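Local coordinates for cytochrome c-550-like protein (Thermosynechococcus elongatus, PDB 4LJI) that probably carries electrons as a low-potential cytochrome c with one covalently bound heme, and can partly stand in for cytochrome c-550 of photosystem II, at residues T17-V22 with T28-A33; D77-L82 with Q113-A118; S88-S91 with E96-Y99. One frame throughout, in Å; residues are numbered along the deposited sequence. Where two conformers were deposited one is given.

Contact 1 of 3, residues T17-V22 with T28-A33; sequences TVELPV and TKTFTA
Strands 17-21 and 28-32 run antiparallel, their axes 4.3 Å apart at closest approach and their directions at 147°, joined by paired backbone bonds between Val18 and Phe31 and between Leu20 and Lys29; Lys29 N donates to Leu20 O at 2.8 Å. On the face of Thr17, Glu19, Thr30 and Thr32 the Glu19 carboxylate reaches over to the other strand and takes two hydroxyl bonds, one on each oxygen. Thr30 OG1 donates to the syn lone pair of Glu19 OE2 at 2.6 Å, while Thr28 OG1 reaches Glu19 OE1 at 3.0 Å on the anti side, 25° out of the carboxylate plane. The bend of the Glu19 chain at CB-CG (chi2 -71°) folds the carboxylate back over the neighbouring strand, and the two bonds restrain its rotation. Further along this face, the Thr30 methyl CG2 lies 3.7 Å from Thr17 CB. The face of Val18, Leu20 and Phe31 is largely apolar: Leu20 CD1 meets Phe31 CD2 at 3.8 Å, the two side chains crossing at about a right angle. Leu20 and Phe31 also pack on Ala119 of helix 111-127. Just past its strand, Val22 rests CG2 on Lys29 CB at 3.9 Å. With five residues between its segments, this is a two-stranded antiparallel beta hairpin, one face polar and the other turned to the helices.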
loop_
_atom_site.group_PDB
_atom_site.type_symbol
_atom_site.label_atom_id
_atom_site.label_comp_id
_atom_site.label_asym_id
_atom_site.label_seq_id
_atom_site.Cartn_x
_atom_site.Cartn_y
_atom_site.Cartn_z
ATOM N N THR A 17 13.093 12.547 21.389
ATOM C CA THR A 17 13.966 11.720 20.583
ATOM C C THR A 17 13.945 10.305 21.112
ATOM O O THR A 17 13.484 10.042 22.220
ATOM C CB THR A 17 15.446 12.204 20.595
ATOM O OG1 THR A 17 15.953 12.129 21.930
ATOM C CG2 THR A 17 15.556 13.625 20.060
ATOM N N VAL A 18 14.500 9.401 20.322
ATOM C CA VAL A 18 14.635 8.007 20.702
ATOM C C VAL A 18 15.981 7.580 20.130
ATOM O O VAL A 18 16.440 8.152 19.136
ATOM C CB VAL A 18 13.476 7.145 20.078
ATOM C CG1 VAL A 18 13.590 7.095 18.554
ATOM C CG2 VAL A 18 13.471 5.739 20.643
ATOM N N GLU A 19 16.615 6.587 20.753
ATOM C CA GLU A 19 17.876 6.054 20.250
ATOM C C GLU A 19 17.669 4.676 19.654
ATOM O O GLU A 19 17.169 3.773 20.352
ATOM C CB GLU A 19 18.891 5.969 21.395
ATOM C CG GLU A 19 19.212 7.315 21.980
ATOM C CD GLU A 19 20.025 8.142 21.016
ATOM O OE1 GLU A 19 20.789 7.536 20.229
ATOM O OE2 GLU A 19 19.902 9.378 21.040
ATOM N N LEU A 20 18.033 4.490 18.379
ATOM C CA LEU A 20 17.808 3.184 17.742
ATOM C C LEU A 20 19.082 2.550 17.244
ATOM O O LEU A 20 20.003 3.249 16.826
ATOM C CB LEU A 20 16.837 3.307 16.568
ATOM C CG LEU A 20 15.435 3.784 16.961
ATOM C CD1 LEU A 20 14.674 4.180 15.707
ATOM C CD2 LEU A 20 14.649 2.720 17.746
ATOM N N PRO A 21 19.163 1.208 17.323
ATOM C CA PRO A 21 20.380 0.509 16.910
ATOM C C PRO A 21 20.701 0.792 15.466
ATOM O O PRO A 21 19.928 0.440 14.561
ATOM C CB PRO A 21 19.999 -0.959 17.062
ATOM C CG PRO A 21 19.000 -0.969 18.120
ATOM C CD PRO A 21 18.206 0.301 17.979
ATOM N N VAL A 22 21.847 1.390 15.236
ATOM C CA VAL A 22 22.197 1.742 13.885
ATOM C C VAL A 22 22.985 0.604 13.224
ATOM O O VAL A 22 22.890 0.401 12.020
ATOM C CB VAL A 22 22.915 3.121 13.854
ATOM C CG1 VAL A 22 24.379 2.980 14.234
ATOM C CG2 VAL A 22 22.723 3.813 12.519
ATOM N N THR A 28 24.003 3.424 18.539
ATOM C CA THR A 28 22.674 3.943 18.276
ATOM C C THR A 28 22.710 5.282 17.549
ATOM O O THR A 28 23.677 6.004 17.601
ATOM C CB THR A 28 21.870 4.132 19.578
ATOM O OG1 THR A 28 22.530 5.100 20.402
ATOM C CG2 THR A 28 21.761 2.815 20.344
ATOM N N LYS A 29 21.620 5.595 16.871
ATOM C CA LYS A 29 21.444 6.876 16.217
ATOM C C LYS A 29 20.217 7.550 16.796
ATOM O O LYS A 29 19.207 6.882 17.106
ATOM C CB LYS A 29 21.257 6.667 14.710
ATOM C CG LYS A 29 20.873 7.903 13.899
ATOM C CD LYS A 29 21.314 7.724 12.466
ATOM C CE LYS A 29 20.699 8.751 11.519
ATOM N NZ LYS A 29 20.496 10.065 12.162
ATOM N N THR A 30 20.278 8.864 16.896
ATOM C CA THR A 30 19.209 9.654 17.475
ATOM C C THR A 30 18.155 10.023 16.418
ATOM O O THR A 30 18.475 10.694 15.431
ATOM C CB THR A 30 19.780 10.936 18.101
ATOM O OG1 THR A 30 20.872 10.615 18.984
ATOM C CG2 THR A 30 18.701 11.703 18.869
ATOM N N PHE A 31 16.912 9.578 16.623
ATOM C CA PHE A 31 15.794 9.983 15.770
ATOM C C PHE A 31 14.777 10.798 16.545
ATOM O O PHE A 31 14.431 10.474 17.686
ATOM C CB PHE A 31 15.093 8.774 15.138
ATOM C CG PHE A 31 15.923 8.070 14.123
ATOM C CD1 PHE A 31 15.884 8.458 12.789
ATOM C CD2 PHE A 31 16.773 7.056 14.494
ATOM C CE1 PHE A 31 16.672 7.830 11.850
ATOM C CE2 PHE A 31 17.566 6.423 13.552
ATOM C CZ PHE A 31 17.514 6.822 12.226
ATOM N N THR A 32 14.279 11.850 15.906
ATOM C CA THR A 32 13.294 12.716 16.537
ATOM C C THR A 32 11.901 12.214 16.221
ATOM O O THR A 32 11.734 11.370 15.361
ATOM C CB THR A 32 13.417 14.160 16.033
ATOM O OG1 THR A 32 13.062 14.210 14.643
ATOM C CG2 THR A 32 14.840 14.697 16.257
ATOM N N ALA A 33 10.909 12.748 16.926
ATOM C CA ALA A 33 9.511 12.433 16.684
ATOM C C ALA A 33 9.077 12.822 15.260
ATOM O O ALA A 33 8.257 12.144 14.607
ATOM C CB ALA A 33 8.640 13.156 17.756
#

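Contact 2 of 3, residues D77-L82 with Q113-A118; sequences DTIASL and QLETLA. With HEC (heme c), chain C.
Ile79 and Leu82, on the first turn of helix 79-87, pack against Glu115 and Ala118 of helix 111-127, the last helix of this cytochrome c fold, in a buried helix-helix contact beside the heme. The contact between the segments is apolar, without a hydrogen bond across it. The small Ala118 lets the helices come close: its CB meets Leu82 CB at 3.6 Å, and Ile79 CA and Ala118 CA are 5.7 Å apart. Ile79 divides its branches between two residues. With CG2 anti to the backbone N, the methyl meets the aliphatic CG of Glu115 at 3.8 Å, the glutamate chain running roughly perpendicular to the isoleucine, whereas CD1 of the other branch lies 4.2 Å from Ala118 CB. Ile79 also touches Phe31 and Val22, which extends the apolar cluster to the hairpin.

Several polar bonds are local to one side of the contact. Thr78 holds the N-cap position of helix 79-87, and just before it Asp77 forms a salt bridge with Lys70. In the other helix Gln113 O accepts both Leu117 N and Thr116 OG1, the latter at 2.6 Å, so the Thr116 hydroxyl is tied back to its own helix.

Each helix also supplies a leucine to the heme pocket, and each reaches a different ring methyl of the cofactor. Leu117 CD2 lies 3.9 Å from heme CMB, and Leu82 CD2 touches heme CMA at 3.6 Å.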
loop_
_atom_site.group_PDB
_atom_site.type_symbol
_atom_site.label_atom_id
_atom_site.label_comp_id
_atom_site.label_asym_id
_atom_site.label_seq_id
_atom_site.Cartn_x
_atom_site.Cartn_y
_atom_site.Cartn_z
ATOM N N ASP A 77 17.299 -5.947 12.468
ATOM C CA ASP A 77 16.929 -5.222 13.676
ATOM C C ASP A 77 17.781 -3.988 13.933
ATOM O O ASP A 77 17.896 -3.523 15.075
ATOM C CB ASP A 77 16.986 -6.167 14.890
ATOM C CG ASP A 77 18.377 -6.769 15.116
ATOM O OD1 ASP A 77 19.353 -6.525 14.340
ATOM O OD2 ASP A 77 18.500 -7.520 16.113
ATOM N N THR A 78 18.370 -3.449 12.860
ATOM C CA THR A 78 19.172 -2.226 12.935
ATOM C C THR A 78 18.860 -1.362 11.738
ATOM O O THR A 78 18.342 -1.866 10.741
ATOM C CB THR A 78 20.692 -2.541 12.925
ATOM O OG1 THR A 78 21.022 -3.154 11.679
ATOM C CG2 THR A 78 21.089 -3.488 14.056
ATOM N N ILE A 79 19.151 -0.065 11.823
ATOM C CA ILE A 79 18.938 0.833 10.683
ATOM C C ILE A 79 19.702 0.349 9.447
ATOM O O ILE A 79 19.140 0.286 8.348
ATOM C CB ILE A 79 19.404 2.280 10.981
ATOM C CG1 ILE A 79 18.664 2.866 12.184
ATOM C CG2 ILE A 79 19.106 3.162 9.743
ATOM C CD1 ILE A 79 17.123 2.871 12.018
ATOM N N ALA A 80 20.993 0.030 9.608
ATOM C CA ALA A 80 21.787 -0.363 8.457
ATOM C C ALA A 80 21.267 -1.636 7.799
ATOM O O ALA A 80 21.254 -1.757 6.560
ATOM C CB ALA A 80 23.255 -0.512 8.828
ATOM N N SER A 81 20.822 -2.592 8.613
ATOM C CA SER A 81 20.363 -3.863 8.055
ATOM C C SER A 81 19.023 -3.709 7.334
ATOM O O SER A 81 18.801 -4.358 6.345
ATOM C CB SER A 81 20.296 -4.968 9.131
ATOM O OG SER A 81 19.463 -4.609 10.218
ATOM N N LEU A 82 18.166 -2.820 7.819
ATOM C CA LEU A 82 16.836 -2.632 7.170
ATOM C C LEU A 82 17.033 -1.843 5.860
ATOM O O LEU A 82 16.415 -2.149 4.849
ATOM C CB LEU A 82 15.853 -1.922 8.097
ATOM C CG LEU A 82 15.299 -2.833 9.182
ATOM C CD1 LEU A 82 14.591 -1.990 10.219
ATOM C CD2 LEU A 82 14.361 -3.785 8.533
ATOM N N GLN A 113 15.809 9.266 3.747
ATOM C CA GLN A 113 14.389 8.875 3.748
ATOM C C GLN A 113 14.222 7.423 4.167
ATOM O O GLN A 113 13.386 7.105 5.035
ATOM C CB GLN A 113 13.747 9.056 2.381
ATOM C CG GLN A 113 13.410 10.479 2.028
ATOM C CD GLN A 113 12.885 10.586 0.623
ATOM O OE1 GLN A 113 13.509 10.124 -0.334
ATOM N NE2 GLN A 113 11.712 11.173 0.491
ATOM N N LEU A 114 14.997 6.535 3.553
ATOM C CA LEU A 114 14.946 5.116 3.890
ATOM C C LEU A 114 15.371 4.864 5.339
ATOM O O LEU A 114 14.820 3.954 5.988
ATOM C CB LEU A 114 15.822 4.328 2.933
ATOM C CG LEU A 114 15.392 2.914 2.656
ATOM C CD1 LEU A 114 13.967 2.944 2.058
ATOM C CD2 LEU A 114 16.334 2.255 1.711
ATOM N N GLU A 115 16.320 5.642 5.870
ATOM C CA GLU A 115 16.640 5.584 7.289
ATOM C C GLU A 115 15.439 5.875 8.161
ATOM O O GLU A 115 15.237 5.192 9.150
ATOM C CB GLU A 115 17.767 6.578 7.646
ATOM C CG GLU A 115 19.145 6.102 7.280
ATOM C CD GLU A 115 20.193 7.158 7.490
ATOM O OE1 GLU A 115 21.375 6.856 7.238
ATOM O OE2 GLU A 115 19.824 8.280 7.905
ATOM N N THR A 116 14.665 6.896 7.817
ATOM C CA THR A 116 13.523 7.230 8.655
ATOM C C THR A 116 12.440 6.148 8.568
ATOM O O THR A 116 11.755 5.924 9.550
ATOM C CB THR A 116 12.910 8.584 8.296
ATOM O OG1 THR A 116 12.283 8.482 7.010
ATOM C CG2 THR A 116 13.966 9.692 8.306
ATOM N N LEU A 117 12.302 5.497 7.407
ATOM C CA LEU A 117 11.336 4.390 7.244
ATOM C C LEU A 117 11.823 3.198 8.071
ATOM O O LEU A 117 11.043 2.571 8.794
ATOM C CB LEU A 117 11.159 4.040 5.759
ATOM C CG LEU A 117 10.410 2.791 5.293
ATOM C CD1 LEU A 117 8.999 2.801 5.898
ATOM C CD2 LEU A 117 10.327 2.782 3.763
ATOM N N ALA A 118 13.106 2.856 7.950
ATOM C CA ALA A 118 13.658 1.815 8.815
ATOM C C ALA A 118 13.452 2.168 10.289
ATOM O O ALA A 118 13.061 1.277 11.074
ATOM C CB ALA A 118 15.170 1.566 8.508
HETATM FE FE HEC C . 8.104 -6.100 2.380
HETATM C CHA HEC C . 9.565 -8.897 3.780
HETATM C CHB HEC C . 9.913 -4.064 4.496
HETATM C CHC HEC C . 6.860 -3.235 0.760
HETATM C CHD HEC C . 5.956 -8.021 0.644
HETATM N NA HEC C . 9.413 -6.389 3.866
HETATM C C1A HEC C . 9.911 -7.637 4.241
HETATM C C2A HEC C . 10.863 -7.433 5.316
HETATM C C3A HEC C . 10.941 -6.089 5.508
HETATM C C4A HEC C . 10.097 -5.430 4.605
HETATM C CMA HEC C . 11.830 -5.391 6.504
HETATM C CAA HEC C . 11.627 -8.503 6.098
HETATM C CBA HEC C . 10.770 -9.045 7.270
HETATM C CGA HEC C . 11.459 -10.093 8.109
HETATM O O1A HEC C . 12.666 -10.412 7.921
HETATM O O2A HEC C . 10.804 -10.662 9.042
HETATM N NB HEC C . 8.316 -4.034 2.586
HETATM C C1B HEC C . 9.138 -3.455 3.481
HETATM C C2B HEC C . 9.051 -2.056 3.337
HETATM C C3B HEC C . 8.232 -1.774 2.271
HETATM C C4B HEC C . 7.746 -3.088 1.819
HETATM C CMB HEC C . 9.823 -1.046 4.157
HETATM C CAB HEC C . 7.838 -0.448 1.734
HETATM C CBB HEC C . 8.907 0.212 1.149
HETATM N NC HEC C . 6.661 -5.694 0.963
HETATM C C1C HEC C . 6.340 -4.472 0.435
HETATM C C2C HEC C . 5.232 -4.661 -0.400
HETATM C C3C HEC C . 4.966 -6.005 -0.452
HETATM C C4C HEC C . 5.880 -6.674 0.408
HETATM C CMC HEC C . 4.503 -3.555 -1.150
HETATM C CAC HEC C . 3.827 -6.618 -1.206
HETATM C CBC HEC C . 3.752 -6.518 -2.553
HETATM N ND HEC C . 7.825 -8.049 2.260
HETATM C C1D HEC C . 6.934 -8.628 1.441
HETATM C C2D HEC C . 7.074 -10.082 1.507
HETATM C C3D HEC C . 8.061 -10.341 2.388
HETATM C C4D HEC C . 8.518 -9.045 2.868
HETATM C CMD HEC C . 6.241 -11.095 0.746
HETATM C CAD HEC C . 8.589 -11.699 2.762
HETATM C CBD HEC C . 9.885 -11.906 1.951
HETATM C CGD HEC C . 10.680 -13.194 1.855
HETATM O O1D HEC C . 10.889 -13.949 2.843
HETATM O O2D HEC C . 11.172 -13.490 0.737
#

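Contact 3 of 3, residues S88-S91 with E96-Y99; sequences SPKS and EESY. With HEC (heme c), chain C.
The Glu97 carboxylate is met from above its plane by Lys90, whose NZ lies 38° out of that plane and 2.7 Å from Glu97 OE1 in a salt bridge. Ser88 OG lies 3.1 Å from the same Glu97 OE1, and Arg103, from outside the segments, also touches Glu97. The two long side chains lie side by side and point the same way, and the Lys90 methylene CE comes within 3.5 Å of Glu97 OE1. Bends at chi2 (-76°) and chi4 (-76°) curl the lysine back along its own segment, where NZ also donates to Ser88 O at 3.0 Å from above the carbonyl plane. Its ammonium group is therefore gripped by a carboxylate and a backbone carbonyl at once.

The flat peptide groups pair the two loop segments through a single bridge at Lys90 and Glu97. Ser98 N donates to Pro89 O, and Ser91 N donates to Glu96 O at 2.7 Å. Ser91 OG accepts Glu96 N at 3.1 Å and is further bonded to Asp93, in the loop between the segments.

Ser98 CB packs 3.6 Å from Lys90 O, and its hydroxyl gives a weak bond of 3.3 Å to the propionate oxygen O2D of the heme; Ser98 OG is also bonded to Ser100 N. Ser91 O accepts from Arg76, itself hydrogen-bonded to the heme. Separately, Pro89 packs on Cys101, an axial ligand of the heme iron. The Lys90 charge is thus met locally by Glu97 and Ser88 O, probably leaving Arg76 and, weakly, Ser98 to meet the heme.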
loop_
_atom_site.group_PDB
_atom_site.type_symbol
_atom_site.label_atom_id
_atom_site.label_comp_id
_atom_site.label_asym_id
_atom_site.label_seq_id
_atom_site.Cartn_x
_atom_site.Cartn_y
_atom_site.Cartn_z
ATOM N N SER A 88 17.848 -4.058 -1.768
ATOM C CA SER A 88 17.884 -5.319 -2.504
ATOM C C SER A 88 17.288 -6.424 -1.647
ATOM O O SER A 88 18.015 -7.109 -0.938
ATOM C CB SER A 88 19.327 -5.691 -2.854
ATOM O OG SER A 88 19.349 -6.838 -3.697
ATOM N N PRO A 89 15.947 -6.590 -1.684
ATOM C CA PRO A 89 15.341 -7.570 -0.765
ATOM C C PRO A 89 15.817 -9.005 -0.954
ATOM O O PRO A 89 15.984 -9.465 -2.089
ATOM C CB PRO A 89 13.834 -7.427 -1.053
ATOM C CG PRO A 89 13.698 -5.986 -1.490
ATOM C CD PRO A 89 14.934 -5.733 -2.325
ATOM N N LYS A 90 16.068 -9.705 0.150
ATOM C CA LYS A 90 16.572 -11.053 0.111
ATOM C C LYS A 90 15.586 -12.041 0.729
ATOM O O LYS A 90 14.610 -11.643 1.400
ATOM C CB LYS A 90 17.903 -11.136 0.885
ATOM C CG LYS A 90 19.054 -10.262 0.347
ATOM C CD LYS A 90 19.672 -10.876 -0.904
ATOM C CE LYS A 90 20.748 -9.959 -1.452
ATOM N NZ LYS A 90 20.103 -8.818 -2.139
ATOM N N SER A 91 15.859 -13.332 0.552
ATOM C CA SER A 91 15.053 -14.351 1.235
ATOM C C SER A 91 15.334 -14.331 2.738
ATOM O O SER A 91 16.320 -13.738 3.187
ATOM C CB SER A 91 15.297 -15.745 0.645
ATOM O OG SER A 91 16.640 -16.143 0.782
ATOM N N GLU A 96 19.195 -15.969 -1.033
ATOM C CA GLU A 96 18.643 -15.722 -2.370
ATOM C C GLU A 96 17.948 -14.357 -2.491
ATOM O O GLU A 96 17.500 -13.796 -1.491
ATOM C CB GLU A 96 17.688 -16.864 -2.739
ATOM C CG GLU A 96 17.246 -16.892 -4.191
ATOM C CD GLU A 96 18.411 -16.922 -5.162
ATOM O OE1 GLU A 96 19.441 -17.571 -4.866
ATOM O OE2 GLU A 96 18.301 -16.281 -6.227
ATOM N N GLU A 97 17.873 -13.820 -3.706
ATOM C CA GLU A 97 17.165 -12.561 -3.964
ATOM C C GLU A 97 15.647 -12.735 -3.933
ATOM O O GLU A 97 15.132 -13.630 -4.595
ATOM C CB GLU A 97 17.536 -12.011 -5.340
ATOM C CG GLU A 97 19.014 -11.888 -5.596
ATOM C CD GLU A 97 19.593 -10.604 -5.069
ATOM O OE1 GLU A 97 18.879 -9.875 -4.351
ATOM O OE2 GLU A 97 20.769 -10.320 -5.383
ATOM N N SER A 98 14.933 -11.872 -3.208
ATOM C CA SER A 98 13.460 -11.912 -3.206
ATOM C C SER A 98 12.839 -10.841 -4.112
ATOM O O SER A 98 13.241 -9.672 -4.103
ATOM C CB SER A 98 12.906 -11.781 -1.776
ATOM O OG SER A 98 11.513 -11.487 -1.812
ATOM N N TYR A 99 11.831 -11.242 -4.881
ATOM C CA TYR A 99 11.122 -10.311 -5.743
ATOM C C TYR A 99 9.697 -10.124 -5.209
ATOM O O TYR A 99 8.834 -9.532 -5.861
ATOM C CB TYR A 99 11.096 -10.830 -7.178
ATOM C CG TYR A 99 12.438 -11.315 -7.666
ATOM C CD1 TYR A 99 13.323 -10.448 -8.282
ATOM C CD2 TYR A 99 12.823 -12.637 -7.495
ATOM C CE1 TYR A 99 14.550 -10.882 -8.724
ATOM C CE2 TYR A 99 14.051 -13.082 -7.928
ATOM C CZ TYR A 99 14.910 -12.202 -8.545
ATOM O OH TYR A 99 16.141 -12.650 -8.985
HETATM FE FE HEC C . 8.104 -6.100 2.380
HETATM C CHA HEC C . 9.565 -8.897 3.780
HETATM C CHB HEC C . 9.913 -4.064 4.496
HETATM C CHC HEC C . 6.860 -3.235 0.760
HETATM C CHD HEC C . 5.956 -8.021 0.644
HETATM N NA HEC C . 9.413 -6.389 3.866
HETATM C C1A HEC C . 9.911 -7.637 4.241
HETATM C C2A HEC C . 10.863 -7.433 5.316
HETATM C C3A HEC C . 10.941 -6.089 5.508
HETATM C C4A HEC C . 10.097 -5.430 4.605
HETATM C CMA HEC C . 11.830 -5.391 6.504
HETATM C CAA HEC C . 11.627 -8.503 6.098
HETATM C CBA HEC C . 10.770 -9.045 7.270
HETATM C CGA HEC C . 11.459 -10.093 8.109
HETATM O O1A HEC C . 12.666 -10.412 7.921
HETATM O O2A HEC C . 10.804 -10.662 9.042
HETATM N NB HEC C . 8.316 -4.034 2.586
HETATM C C1B HEC C . 9.138 -3.455 3.481
HETATM C C2B HEC C . 9.051 -2.056 3.337
HETATM C C3B HEC C . 8.232 -1.774 2.271
HETATM C C4B HEC C . 7.746 -3.088 1.819
HETATM C CMB HEC C . 9.823 -1.046 4.157
HETATM C CAB HEC C . 7.838 -0.448 1.734
HETATM C CBB HEC C . 8.907 0.212 1.149
HETATM N NC HEC C . 6.661 -5.694 0.963
HETATM C C1C HEC C . 6.340 -4.472 0.435
HETATM C C2C HEC C . 5.232 -4.661 -0.400
HETATM C C3C HEC C . 4.966 -6.005 -0.452
HETATM C C4C HEC C . 5.880 -6.674 0.408
HETATM C CMC HEC C . 4.503 -3.555 -1.150
HETATM C CAC HEC C . 3.827 -6.618 -1.206
HETATM C CBC HEC C . 3.752 -6.518 -2.553
HETATM N ND HEC C . 7.825 -8.049 2.260
HETATM C C1D HEC C . 6.934 -8.628 1.441
HETATM C C2D HEC C . 7.074 -10.082 1.507
HETATM C C3D HEC C . 8.061 -10.341 2.388
HETATM C C4D HEC C . 8.518 -9.045 2.868
HETATM C CMD HEC C . 6.241 -11.095 0.746
HETATM C CAD HEC C . 8.589 -11.699 2.762
HETATM C CBD HEC C . 9.885 -11.906 1.951
HETATM C CGD HEC C . 10.680 -13.194 1.855
HETATM O O1D HEC C . 10.889 -13.949 2.843
HETATM O O2D HEC C . 11.172 -13.490 0.737
#

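Contact 2 is the buried core of the set, contact 1 lies at the surface, and contact 3, partly buried, is a loop pairing on the far side of the chain's centre from contact 1. Contacts 1 and 2 touch: Ile79 and Ala80 make probable backbone hydrogen bonds with Pro21 and Val22, so the hairpin and the start of helix 79-87 are joined directly. Contacts 2 and 3 do not touch, their nearest atoms being about 7 Å apart, yet both reach the heme, one through leucines at ring methyls and the other through a serine at a propionate. Contact 2 is apolar, contact 3 polar, and the hairpin mixed, its inward face apolar and its outward face polar.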